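Local structure of putative enoyl-CoA hydratase/isomerase (Acinetobacter baumannii, 3FDU) at residues 83-87 with 88-92; 96-99 with 100-104; 23-26 with 27-30; 153-156 with 157-161; 216-219 with 220-224. The protein probably acts on acyl-CoA thioesters as a trimeric enoyl-CoA hydratase or isomerase of the crotonase family. The protein carries 4 engineered substitutions. One frame throughout, in Å; residues are numbered along the deposited sequence.

Contact 1 (83-87 with 88-92); sequences AGQVP and PFVLL. With SO4 (sulfate ion), chain G.
Pro87 and Pro88 stand in succession at the very start of helix 87-97, a double-proline opening to one of the helices of this crotonase-type fold, with Val86 at the N-cap. Proline suits a first helical turn, where no earlier carbonyl of the helix waits for an N-H and the ring holds phi near the helical value. The two rings lie side by side and point the same way, with Pro87 CB pressed to 3.4 Å from Pro88 CD, closer than ordinary carbon packing. The prolines fill positions whose N-H would have no partner in the helix, and the amides of Phe89 and Val90, three and four residues after the cap, reach Val86 O only weakly. Phe89 N is 2.9 Å from Val86 O but strongly bent, at 123°, while Val90 N is better aligned yet 3.4 Å from that oxygen. Regular bonding starts with Leu91 N to Pro87 O, 3.1 Å and 167° at the hydrogen.

Val86 seals the start with carbon. Its CG1, anti to the backbone N (chi1 174°), lies 3.8 Å from Pro88 CD, and its CB meets the Phe89 ring at the edge, in the ring plane, 3.9 Å from Phe89 CD2. Helix 218-236 covers this apolar group through Ala229 and Met233. Elsewhere on the turn, Val90 CG2 rests 3.5 Å from Gln85 O. The exposed Gln85 chain, bent at chi2, ends with NE2 weakly bonded to sulfate O2 and O3, 3.3 Å from O2.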
loop_
_atom_site.group_PDB
_atom_site.type_symbol
_atom_site.label_atom_id
_atom_site.label_comp_id
_atom_site.label_asym_id
_atom_site.label_seq_id
_atom_site.Cartn_x
_atom_site.Cartn_y
_atom_site.Cartn_z
ATOM N N ALA A 83 -7.716 21.894 18.168
ATOM C CA ALA A 83 -7.169 21.950 16.810
ATOM C C ALA A 83 -8.069 21.172 15.857
ATOM O O ALA A 83 -8.288 21.604 14.736
ATOM C CB ALA A 83 -5.746 21.391 16.795
ATOM N N GLY A 84 -8.636 20.050 16.330
ATOM C CA GLY A 84 -9.526 19.204 15.503
ATOM C C GLY A 84 -10.868 19.809 15.099
ATOM O O GLY A 84 -11.597 19.247 14.294
ATOM N N GLN A 85 -11.203 20.982 15.643
ATOM C CA GLN A 85 -12.431 21.668 15.253
ATOM C C GLN A 85 -12.139 22.854 14.325
ATOM O O GLN A 85 -13.051 23.607 13.961
ATOM C CB GLN A 85 -13.215 22.134 16.512
ATOM C CG GLN A 85 -13.593 20.985 17.441
ATOM C CD GLN A 85 -14.579 20.059 16.792
ATOM O OE1 GLN A 85 -15.591 20.505 16.255
ATOM N NE2 GLN A 85 -14.305 18.760 16.839
ATOM N N VAL A 86 -10.893 23.003 13.895
ATOM C CA VAL A 86 -10.566 24.037 12.884
ATOM C C VAL A 86 -11.169 23.569 11.510
ATOM O O VAL A 86 -11.089 22.382 11.206
ATOM C CB VAL A 86 -9.051 24.321 12.854
ATOM C CG1 VAL A 86 -8.649 25.281 11.706
ATOM C CG2 VAL A 86 -8.592 24.977 14.218
ATOM N N PRO A 87 -11.778 24.492 10.707
ATOM C CA PRO A 87 -12.696 24.084 9.600
ATOM C C PRO A 87 -12.217 23.010 8.638
ATOM O O PRO A 87 -12.977 22.095 8.381
ATOM C CB PRO A 87 -13.004 25.412 8.879
ATOM C CG PRO A 87 -12.935 26.461 10.050
ATOM C CD PRO A 87 -11.726 25.966 10.846
ATOM N N PRO A 88 -10.963 23.061 8.154
ATOM C CA PRO A 88 -10.586 21.958 7.230
ATOM C C PRO A 88 -10.644 20.570 7.888
ATOM O O PRO A 88 -10.975 19.627 7.223
ATOM C CB PRO A 88 -9.123 22.242 6.870
ATOM C CG PRO A 88 -8.822 23.655 7.331
ATOM C CD PRO A 88 -9.886 24.058 8.326
ATOM N N PHE A 89 -10.258 20.432 9.156
ATOM C CA PHE A 89 -10.369 19.100 9.819
ATOM C C PHE A 89 -11.810 18.648 10.018
ATOM O O PHE A 89 -12.115 17.434 9.975
ATOM C CB PHE A 89 -9.588 19.113 11.125
ATOM C CG PHE A 89 -8.200 19.633 10.957
ATOM C CD1 PHE A 89 -7.231 18.838 10.416
ATOM C CD2 PHE A 89 -7.874 20.937 11.324
ATOM C CE1 PHE A 89 -5.923 19.320 10.249
ATOM C CE2 PHE A 89 -6.599 21.431 11.137
ATOM C CZ PHE A 89 -5.618 20.625 10.565
ATOM N N VAL A 90 -12.706 19.608 10.225
ATOM C CA VAL A 90 -14.158 19.316 10.328
ATOM C C VAL A 90 -14.686 18.703 8.997
ATOM O O VAL A 90 -15.371 17.679 8.993
ATOM C CB VAL A 90 -15.006 20.585 10.705
ATOM C CG1 VAL A 90 -16.579 20.289 10.616
ATOM C CG2 VAL A 90 -14.656 21.066 12.149
ATOM N N LEU A 91 -14.320 19.310 7.872
ATOM C CA LEU A 91 -14.666 18.776 6.537
ATOM C C LEU A 91 -14.066 17.383 6.357
ATOM O O LEU A 91 -14.784 16.440 5.941
ATOM C CB LEU A 91 -14.188 19.723 5.418
ATOM C CG LEU A 91 -14.293 19.174 3.977
ATOM C CD1 LEU A 91 -15.719 18.745 3.719
ATOM C CD2 LEU A 91 -13.849 20.274 2.958
ATOM N N LEU A 92 -12.762 17.244 6.630
ATOM C CA LEU A 92 -12.136 15.951 6.416
ATOM C C LEU A 92 -12.768 14.849 7.248
ATOM O O LEU A 92 -12.941 13.741 6.755
ATOM C CB LEU A 92 -10.620 15.996 6.639
ATOM C CG LEU A 92 -9.811 16.771 5.567
ATOM C CD1 LEU A 92 -8.511 17.399 6.168
ATOM C CD2 LEU A 92 -9.483 15.875 4.406
HETATM S S SO4 G . -15.482 15.074 16.166
HETATM O O1 SO4 G . -14.846 13.783 16.470
HETATM O O2 SO4 G . -15.692 15.835 17.388
HETATM O O3 SO4 G . -14.692 15.846 15.208
HETATM O O4 SO4 G . -16.751 14.814 15.480
#

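Contact 2 (96-99 with 100-104); sequences ARLS and KPLII. With SO4 (sulfate ion), chain G.
Leu98 and Leu102 meet across the turn from helix 87-97 to strand 102-106, their side chains crossing at about a right angle with Leu98 CD2 3.8 Å from Leu102 CB and 4.0 Å from Leu102 CD1. Leu98 reaches inward because its CG stands anti to the backbone N (chi1 -178°), which also lays CG 3.6 Å from Lys100 O. Branched, wholly apolar leucines fit a buried place of this kind, and Val53 of the adjoining strand 52-57 packs on both. Strands 52-57 and 102-106 are parallel neighbours with helix 87-97 between them in the chain, so the turn completes a beta-alpha-beta crossover.

The next shell is polar. Ser99 OG, small enough to stay close to the chain, bonds to Asp45, and the extended Lys100 carries NZ to Val50 O and Ala44 O. Lys100 O in turn accepts a bond from Lys211 NZ.

The exposed Arg97 holds a sulfate, whose sulfur lies in the guanidinium plane at its edge. Arg97 NH1 binds sulfate O1 at 3.0 Å and 156°, while NH2 bonds weakly to sulfate O1 and O4; Lys93 NZ adds another bond. The ion is probably from the crystallisation liquor, and the two cations are consistent with a site that attracts an anionic group, whereas the ammonium of buried Lys100 is satisfied by backbone carbonyls, which lets a charged residue sit inside the fold.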
loop_
_atom_site.group_PDB
_atom_site.type_symbol
_atom_site.label_atom_id
_atom_site.label_comp_id
_atom_site.label_asym_id
_atom_site.label_seq_id
_atom_site.Cartn_x
_atom_site.Cartn_y
_atom_site.Cartn_z
ATOM N N ALA A 96 -14.753 11.557 6.010
ATOM C CA ALA A 96 -14.366 10.225 6.473
ATOM C C ALA A 96 -15.549 9.429 7.041
ATOM O O ALA A 96 -15.621 8.207 6.840
ATOM C CB ALA A 96 -13.218 10.296 7.523
ATOM N N ARG A 97 -16.466 10.106 7.742
ATOM C CA ARG A 97 -17.595 9.416 8.408
ATOM C C ARG A 97 -18.841 9.179 7.517
ATOM O O ARG A 97 -19.727 8.425 7.914
ATOM C CB ARG A 97 -18.046 10.177 9.672
ATOM C CG ARG A 97 -17.080 10.118 10.836
ATOM C CD ARG A 97 -17.443 11.169 11.879
ATOM N NE ARG A 97 -16.815 10.843 13.160
ATOM C CZ ARG A 97 -16.302 11.728 14.007
ATOM N NH1 ARG A 97 -15.772 11.300 15.153
ATOM N NH2 ARG A 97 -16.300 13.026 13.714
ATOM N N LEU A 98 -18.948 9.838 6.360
ATOM C CA LEU A 98 -20.087 9.589 5.441
ATOM C C LEU A 98 -20.289 8.068 5.221
ATOM O O LEU A 98 -19.376 7.348 4.836
ATOM C CB LEU A 98 -19.868 10.320 4.118
ATOM C CG LEU A 98 -20.987 10.205 3.081
ATOM C CD1 LEU A 98 -22.264 10.865 3.588
ATOM C CD2 LEU A 98 -20.543 10.836 1.763
ATOM N N SER A 99 -21.474 7.567 5.528
ATOM C CA SER A 99 -21.669 6.109 5.515
ATOM C C SER A 99 -21.974 5.657 4.091
ATOM O O SER A 99 -21.891 4.464 3.745
ATOM C CB SER A 99 -22.857 5.749 6.485
ATOM O OG SER A 99 -24.085 5.915 5.766
ATOM N N LYS A 100 -22.346 6.618 3.248
ATOM C CA LYS A 100 -22.767 6.313 1.897
ATOM C C LYS A 100 -21.575 6.473 0.939
ATOM O O LYS A 100 -20.587 7.093 1.321
ATOM C CB LYS A 100 -23.899 7.274 1.472
ATOM C CG LYS A 100 -25.185 7.056 2.369
ATOM C CD LYS A 100 -26.264 8.188 2.215
ATOM C CE LYS A 100 -27.507 7.835 3.124
ATOM N NZ LYS A 100 -28.511 8.941 2.890
ATOM N N PRO A 101 -21.681 5.915 -0.278
ATOM C CA PRO A 101 -20.501 6.013 -1.154
ATOM C C PRO A 101 -20.248 7.503 -1.505
ATOM O O PRO A 101 -21.213 8.261 -1.758
ATOM C CB PRO A 101 -20.902 5.213 -2.391
ATOM C CG PRO A 101 -22.029 4.184 -1.845
ATOM C CD PRO A 101 -22.770 5.113 -0.874
ATOM N N LEU A 102 -18.970 7.903 -1.485
ATOM C CA LEU A 102 -18.515 9.283 -1.815
ATOM C C LEU A 102 -17.619 9.203 -3.056
ATOM O O LEU A 102 -16.566 8.534 -3.028
ATOM C CB LEU A 102 -17.727 9.895 -0.651
ATOM C CG LEU A 102 -17.177 11.331 -0.876
ATOM C CD1 LEU A 102 -18.313 12.339 -1.217
ATOM C CD2 LEU A 102 -16.432 11.813 0.372
ATOM N N ILE A 103 -18.047 9.836 -4.156
ATOM C CA ILE A 103 -17.251 9.860 -5.356
ATOM C C ILE A 103 -16.775 11.286 -5.563
ATOM O O ILE A 103 -17.542 12.210 -5.346
ATOM C CB ILE A 103 -18.054 9.400 -6.606
ATOM C CG1 ILE A 103 -18.667 7.991 -6.390
ATOM C CG2 ILE A 103 -17.215 9.497 -7.899
ATOM C CD1 ILE A 103 -19.650 7.598 -7.502
ATOM N N ILE A 104 -15.505 11.450 -5.966
ATOM C CA ILE A 104 -14.946 12.754 -6.299
ATOM C C ILE A 104 -14.509 12.770 -7.762
ATOM O O ILE A 104 -13.925 11.791 -8.296
ATOM C CB ILE A 104 -13.797 13.151 -5.342
ATOM C CG1 ILE A 104 -14.410 13.363 -3.919
ATOM C CG2 ILE A 104 -13.087 14.459 -5.861
ATOM C CD1 ILE A 104 -13.472 13.895 -2.832
HETATM S S SO4 G . -15.482 15.074 16.166
HETATM O O1 SO4 G . -14.846 13.783 16.470
HETATM O O2 SO4 G . -15.692 15.835 17.388
HETATM O O3 SO4 G . -14.692 15.846 15.208
HETATM O O4 SO4 G . -16.751 14.814 15.480
#

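Contact 3 (23-26 with 27-30); sequences PEAK and NALY
Ala25 and Ala28 bracket a type I' beta turn, in which Lys26 (phi 44°) and Asn27 (phi 66°) both adopt left-handed backbone angles and Ala28 N bonds to Ala25 O at 3.1 Å. The turn follows a 3-10 segment at 23-24, which closes with Lys26 N on Pro23 O at 3.0 Å.

Small methyl groups let the ends of the turn approach: Ala25 CB is 4.3 Å from Ala28 CB, and Ala28 CB sits 3.6 Å from Ala25 O. Asparagine is among the residues that most readily take positive phi, and here its amide is put to use as well. With CG anti to the carbonyl carbon (chi1 -81°), Asn27 OD1 swings back along the chain to accept a bond from Arg22 N, while ND2 donates to Phe62 O and weakly to Ile20 O. Lys26 stays at the exposed corner, its long chain against Asp61 and Ala64.

Further bonds tie the loop to the chain after strand 52-57: Asn27 O to Thr63 OG1, and Leu29 by backbone bonds to Gly65 and Asp67. In crotonase relatives that neighbouring loop supplies an oxyanion-hole amide, and the same role is likely here. A buried carboxamide bonded through both its oxygen and its nitrogen implies that an uncharged side chain holds the sharp turn fast against its neighbours.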
loop_
_atom_site.group_PDB
_atom_site.type_symbol
_atom_site.label_atom_id
_atom_site.label_comp_id
_atom_site.label_asym_id
_atom_site.label_seq_id
_atom_site.Cartn_x
_atom_site.Cartn_y
_atom_site.Cartn_z
ATOM N N PRO A 23 -15.238 30.334 -8.991
ATOM C CA PRO A 23 -14.262 30.467 -10.096
ATOM C C PRO A 23 -13.341 31.656 -9.951
ATOM O O PRO A 23 -12.188 31.577 -10.350
ATOM C CB PRO A 23 -15.161 30.642 -11.358
ATOM C CG PRO A 23 -16.502 31.150 -10.803
ATOM C CD PRO A 23 -16.640 30.397 -9.480
ATOM N N GLU A 24 -13.798 32.755 -9.374
ATOM C CA GLU A 24 -12.893 33.911 -9.289
ATOM C C GLU A 24 -11.629 33.536 -8.534
ATOM O O GLU A 24 -10.595 34.215 -8.641
ATOM C CB GLU A 24 -13.569 35.129 -8.639
ATOM N N ALA A 25 -11.692 32.454 -7.752
ATOM C CA ALA A 25 -10.530 32.092 -6.934
ATOM C C ALA A 25 -10.071 30.674 -7.243
ATOM O O ALA A 25 -9.378 30.083 -6.434
ATOM C CB ALA A 25 -10.867 32.224 -5.449
ATOM N N LYS A 26 -10.461 30.145 -8.404
ATOM C CA LYS A 26 -10.241 28.720 -8.733
ATOM C C LYS A 26 -10.583 27.806 -7.557
ATOM O O LYS A 26 -9.816 26.858 -7.234
ATOM C CB LYS A 26 -8.810 28.459 -9.176
ATOM C CG LYS A 26 -8.493 29.175 -10.502
ATOM C CD LYS A 26 -7.023 29.081 -10.856
ATOM C CE LYS A 26 -6.722 27.743 -11.445
ATOM N NZ LYS A 26 -5.976 27.880 -12.752
ATOM N N ASN A 27 -11.723 28.100 -6.939
ATOM C CA ASN A 27 -12.273 27.204 -5.936
ATOM C C ASN A 27 -11.398 27.082 -4.665
ATOM O O ASN A 27 -11.490 26.089 -3.915
ATOM C CB ASN A 27 -12.546 25.825 -6.573
ATOM C CG ASN A 27 -13.875 25.809 -7.357
ATOM O OD1 ASN A 27 -14.496 26.854 -7.508
ATOM N ND2 ASN A 27 -14.301 24.627 -7.864
ATOM N N ALA A 28 -10.546 28.065 -4.417
ATOM C CA ALA A 28 -9.877 28.106 -3.083
ATOM C C ALA A 28 -10.914 28.115 -1.973
ATOM O O ALA A 28 -11.952 28.782 -2.091
ATOM C CB ALA A 28 -8.881 29.336 -2.927
ATOM N N LEU A 29 -10.637 27.397 -0.880
ATOM C CA LEU A 29 -11.638 27.265 0.196
ATOM C C LEU A 29 -11.310 28.155 1.392
ATOM O O LEU A 29 -10.193 28.193 1.822
ATOM C CB LEU A 29 -11.754 25.813 0.669
ATOM C CG LEU A 29 -12.059 24.866 -0.499
ATOM C CD1 LEU A 29 -11.974 23.399 -0.078
ATOM C CD2 LEU A 29 -13.466 25.163 -1.116
ATOM N N TYR A 30 -12.315 28.869 1.899
ATOM C CA TYR A 30 -12.178 29.668 3.117
ATOM C C TYR A 30 -12.912 28.992 4.281
ATOM O O TYR A 30 -13.753 28.120 4.064
ATOM C CB TYR A 30 -12.674 31.115 2.870
ATOM C CG TYR A 30 -14.082 31.241 2.251
ATOM C CD1 TYR A 30 -15.196 31.426 3.050
ATOM C CD2 TYR A 30 -14.268 31.192 0.885
ATOM C CE1 TYR A 30 -16.468 31.550 2.499
ATOM C CE2 TYR A 30 -15.551 31.311 0.311
ATOM C CZ TYR A 30 -16.630 31.508 1.136
ATOM O OH TYR A 30 -17.888 31.634 0.600
#

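Contact 4 (153-156 with 157-161)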
loop_
_atom_site.group_PDB
_atom_site.type_symbol
_atom_site.label_atom_id
_atom_site.label_comp_id
_atom_site.label_asym_id
_atom_site.label_seq_id
_atom_site.Cartn_x
_atom_site.Cartn_y
_atom_site.Cartn_z
ATOM N N LYS A 153 -0.413 4.293 3.244
ATOM C CA LYS A 153 -1.148 3.045 2.927
ATOM C C LYS A 153 -1.600 2.969 1.450
ATOM O O LYS A 153 -1.487 1.928 0.815
ATOM C CB LYS A 153 -2.352 2.872 3.869
ATOM C CG LYS A 153 -1.897 2.431 5.308
ATOM C CD LYS A 153 -3.095 2.341 6.295
ATOM C CE LYS A 153 -2.565 2.228 7.743
ATOM N NZ LYS A 153 -3.677 2.164 8.747
ATOM N N GLN A 154 -2.102 4.072 0.911
ATOM C CA GLN A 154 -2.671 4.089 -0.442
ATOM C C GLN A 154 -1.563 4.072 -1.514
ATOM O O GLN A 154 -1.689 3.386 -2.538
ATOM C CB GLN A 154 -3.579 5.317 -0.604
ATOM C CG GLN A 154 -4.208 5.507 -2.033
ATOM C CD GLN A 154 -5.181 4.413 -2.459
ATOM O OE1 GLN A 154 -6.376 4.535 -2.229
ATOM N NE2 GLN A 154 -4.687 3.371 -3.127
ATOM N N ALA A 155 -0.466 4.802 -1.268
ATOM C CA ALA A 155 0.575 4.959 -2.295
ATOM C C ALA A 155 1.836 4.152 -2.025
ATOM O O ALA A 155 2.678 4.042 -2.911
ATOM C CB ALA A 155 0.926 6.425 -2.489
ATOM N N GLY A 156 1.993 3.606 -0.817
ATOM C CA GLY A 156 3.279 2.986 -0.476
ATOM C C GLY A 156 4.142 4.050 0.244
ATOM O O GLY A 156 4.035 5.230 -0.043
ATOM N N TYR A 157 5.021 3.647 1.170
ATOM C CA TYR A 157 5.830 4.652 1.889
ATOM C C TYR A 157 6.713 5.534 0.973
ATOM O O TYR A 157 6.687 6.764 1.076
ATOM C CB TYR A 157 6.715 3.976 2.959
ATOM C CG TYR A 157 7.439 5.021 3.806
ATOM C CD1 TYR A 157 6.910 5.455 5.020
ATOM C CD2 TYR A 157 8.653 5.582 3.372
ATOM C CE1 TYR A 157 7.581 6.417 5.783
ATOM C CE2 TYR A 157 9.332 6.559 4.135
ATOM C CZ TYR A 157 8.776 6.961 5.330
ATOM O OH TYR A 157 9.417 7.916 6.085
ATOM N N HIS A 158 7.493 4.929 0.071
ATOM C CA HIS A 158 8.410 5.730 -0.761
ATOM C C HIS A 158 7.701 6.812 -1.564
ATOM O O HIS A 158 8.166 7.948 -1.642
ATOM C CB HIS A 158 9.232 4.826 -1.707
ATOM C CG HIS A 158 10.365 4.110 -1.023
ATOM N ND1 HIS A 158 10.821 2.865 -1.422
ATOM C CD2 HIS A 158 11.140 4.471 0.027
ATOM C CE1 HIS A 158 11.817 2.485 -0.634
ATOM N NE2 HIS A 158 12.039 3.448 0.244
ATOM N N LYS A 159 6.594 6.469 -2.216
ATOM C CA LYS A 159 5.907 7.485 -3.022
ATOM C C LYS A 159 5.247 8.531 -2.147
ATOM O O LYS A 159 5.215 9.711 -2.502
ATOM C CB LYS A 159 4.856 6.864 -3.976
ATOM C CG LYS A 159 4.261 7.867 -4.972
ATOM C CD LYS A 159 5.353 8.497 -5.942
ATOM C CE LYS A 159 6.260 7.366 -6.551
ATOM N NZ LYS A 159 7.310 7.779 -7.576
ATOM N N ALA A 160 4.677 8.097 -1.024
ATOM C CA ALA A 160 4.046 9.072 -0.139
ATOM C C ALA A 160 5.131 10.058 0.359
ATOM O O ALA A 160 4.898 11.259 0.435
ATOM C CB ALA A 160 3.347 8.366 1.067
ATOM N N ALA A 161 6.288 9.536 0.740
ATOM C CA ALA A 161 7.363 10.440 1.196
ATOM C C ALA A 161 7.801 11.390 0.072
ATOM O O ALA A 161 8.036 12.581 0.318
ATOM C CB ALA A 161 8.555 9.629 1.746
HETATM O O HOH W 1 5.469 3.824 -2.761
#
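Ala155 O and Lys159 N are joined by a water, which donates to Ala155 O at 2.8 Å and accepts from Lys159 N at 2.9 Å. The bridge spans a helix-glycine-helix corner: helix 147-155 ends, Gly156 leaves helical angles with a positive phi of 94°, and helix 157-166 sets off at once. At that phi and psi a side-chain carbon would collide with the carbonyl oxygen of Ala155, so glycine fits the corner. Gly156 also serves as N-cap, its carbonyl oxygen accepting Ala160 N at 3.1 Å and 160°.

Alanines suit the corner because their small side chains let the helices approach: Ala155 CB comes to 4.2 Å from Lys159 CB, and Ala160 packs on Leu151 and Val152. Other residues of the second helix meet the third subunit: Tyr157, its CG anti to the backbone N (chi1 -174°), bonds through its hydroxyl to Asp122 of that subunit, and His158 ND1 to Gly179 O of the same subunit. Lys159, bent at chi2 and chi3, salt-bridges Glu162. At the corner itself, Ala160 CB rests 3.4 Å from Gly156 O.

Contact 5 (216-219 with 220-224); sequences HDLD and QIIEC
Leu218 O receives Ile222 N at 2.8 Å and 168°, the shortest of three successive bonds that wind up the start of helix 218-236. Before it, Ile221 N bonds to Asp217 O at 3.1 Å; after it, Glu223 N bonds to Asp219 O at 3.0 Å. Each joins residues four apart, the alpha-helical pattern.

Acidic residues are apt here, since the positive end of the helix dipole would be expected to favour their charge. Asp217 holds the N-cap position, yet its carboxylate makes no capping bond. Its CG sits between the backbone N and the carbonyl carbon (chi1 56°), and the side chain crosses Ile221 obliquely, with Asp217 OD1 3.8 Å from Ile221 CD1. Asp219 and Glu223 keep apart, Asp219 OD2 being 6.3 Å from Glu223 OE2, which should limit their repulsion at the exposed surface. Gln220, bent at chi2, folds back to place NE2 3.5 Å from Asp217 CA.

Leu218 and Ile222 turn to helix 87-97. Leu218 CD1 meets Ile222 CG1 at 4.2 Å, one turn on, and the pair packs on that helix: Leu218 against Ala96 and Arg97, Ile222 against Lys93 and Arg97. At the chain's approach to the helix, His216 touches Gln149 of the second subunit. Charged residues outward and a leucine-isoleucine ridge inward are typical of the first turns of an amphipathic helix, here in the helical C-terminal part of the crotonase fold.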
loop_
_atom_site.group_PDB
_atom_site.type_symbol
_atom_site.label_atom_id
_atom_site.label_comp_id
_atom_site.label_asym_id
_atom_site.label_seq_id
_atom_site.Cartn_x
_atom_site.Cartn_y
_atom_site.Cartn_z
ATOM N N HIS A 216 -13.453 -0.339 9.135
ATOM C CA HIS A 216 -13.557 -0.866 10.480
ATOM C C HIS A 216 -12.671 -0.039 11.421
ATOM O O HIS A 216 -12.966 -0.007 12.575
ATOM C CB HIS A 216 -13.091 -2.336 10.535
ATOM C CG HIS A 216 -11.620 -2.495 10.254
ATOM N ND1 HIS A 216 -10.689 -2.711 11.249
ATOM C CD2 HIS A 216 -10.917 -2.466 9.088
ATOM C CE1 HIS A 216 -9.480 -2.795 10.721
ATOM N NE2 HIS A 216 -9.590 -2.668 9.410
ATOM N N ASP A 217 -11.592 0.599 10.928
ATOM C CA ASP A 217 -10.679 1.417 11.779
ATOM C C ASP A 217 -10.982 2.913 11.761
ATOM O O ASP A 217 -10.097 3.729 12.066
ATOM C CB ASP A 217 -9.229 1.230 11.339
ATOM C CG ASP A 217 -9.032 1.559 9.863
ATOM O OD1 ASP A 217 -10.047 1.666 9.113
ATOM O OD2 ASP A 217 -7.870 1.698 9.445
ATOM N N LEU A 218 -12.222 3.278 11.429
ATOM C CA LEU A 218 -12.631 4.688 11.378
ATOM C C LEU A 218 -12.187 5.475 12.611
ATOM O O LEU A 218 -11.709 6.632 12.492
ATOM C CB LEU A 218 -14.158 4.831 11.152
ATOM C CG LEU A 218 -14.775 6.242 10.967
ATOM C CD1 LEU A 218 -14.054 7.065 9.857
ATOM C CD2 LEU A 218 -16.309 6.190 10.670
ATOM N N ASP A 219 -12.334 4.872 13.804
ATOM C CA ASP A 219 -11.961 5.581 15.045
ATOM C C ASP A 219 -10.502 5.955 15.050
ATOM O O ASP A 219 -10.165 7.086 15.435
ATOM C CB ASP A 219 -12.254 4.752 16.299
ATOM C CG ASP A 219 -13.720 4.718 16.644
ATOM O OD1 ASP A 219 -14.498 5.556 16.127
ATOM O OD2 ASP A 219 -14.105 3.829 17.461
ATOM N N GLN A 220 -9.643 5.039 14.616
ATOM C CA GLN A 220 -8.207 5.347 14.485
ATOM C C GLN A 220 -7.880 6.398 13.414
ATOM O O GLN A 220 -6.907 7.145 13.564
ATOM C CB GLN A 220 -7.374 4.094 14.164
ATOM C CG GLN A 220 -7.272 3.091 15.291
ATOM C CD GLN A 220 -8.645 2.650 15.828
ATOM O OE1 GLN A 220 -8.938 2.834 17.017
ATOM N NE2 GLN A 220 -9.488 2.065 14.960
ATOM N N ILE A 221 -8.634 6.396 12.313
ATOM C CA ILE A 221 -8.487 7.423 11.258
ATOM C C ILE A 221 -8.848 8.806 11.849
ATOM O O ILE A 221 -8.152 9.810 11.649
ATOM C CB ILE A 221 -9.374 7.077 10.017
ATOM C CG1 ILE A 221 -8.869 5.771 9.370
ATOM C CG2 ILE A 221 -9.447 8.258 8.961
ATOM C CD1 ILE A 221 -9.829 5.328 8.197
ATOM N N ILE A 222 -9.956 8.868 12.571
ATOM C CA ILE A 222 -10.351 10.095 13.216
ATOM C C ILE A 222 -9.265 10.568 14.178
ATOM O O ILE A 222 -8.884 11.737 14.155
ATOM C CB ILE A 222 -11.698 9.942 13.968
ATOM C CG1 ILE A 222 -12.850 9.602 13.019
ATOM C CG2 ILE A 222 -12.037 11.209 14.644
ATOM C CD1 ILE A 222 -13.157 10.708 12.018
ATOM N N GLU A 223 -8.751 9.660 15.013
ATOM C CA GLU A 223 -7.623 9.957 15.908
ATOM C C GLU A 223 -6.382 10.490 15.185
ATOM O O GLU A 223 -5.701 11.402 15.701
ATOM C CB GLU A 223 -7.248 8.728 16.775
ATOM C CG GLU A 223 -8.263 8.494 17.934
ATOM C CD GLU A 223 -8.230 7.058 18.527
ATOM O OE1 GLU A 223 -7.532 6.177 17.974
ATOM O OE2 GLU A 223 -8.929 6.816 19.555
ATOM N N CYS A 224 -6.069 9.918 14.022
ATOM C CA CYS A 224 -4.918 10.385 13.233
ATOM C C CYS A 224 -5.167 11.810 12.722
ATOM O O CYS A 224 -4.308 12.687 12.869
ATOM C CB CYS A 224 -4.636 9.436 12.068
ATOM S SG CYS A 224 -3.235 9.974 11.008
#

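How the contacts relate
Contact 2 is the buried member, contacts 1, 3 and 4 are partly buried, and contact 5 lies at the surface. Contacts 1 and 2 concern the beginning and the end of helix 87-97, their centres about 17 Å apart, and reach the same sulfate. Contact 5 packs on contact 2, helix 218-236 resting on helix 87-97. Contacts 1, 4 and 5 all start helices, but by different means: a proline pair, a glycine corner and an aspartate without a capping bond. Contact 3 is instead a tight turn, on the opposite side of the chain's centre from contacts 2, 4 and 5. Contact 4 bears most heavily on the trimer.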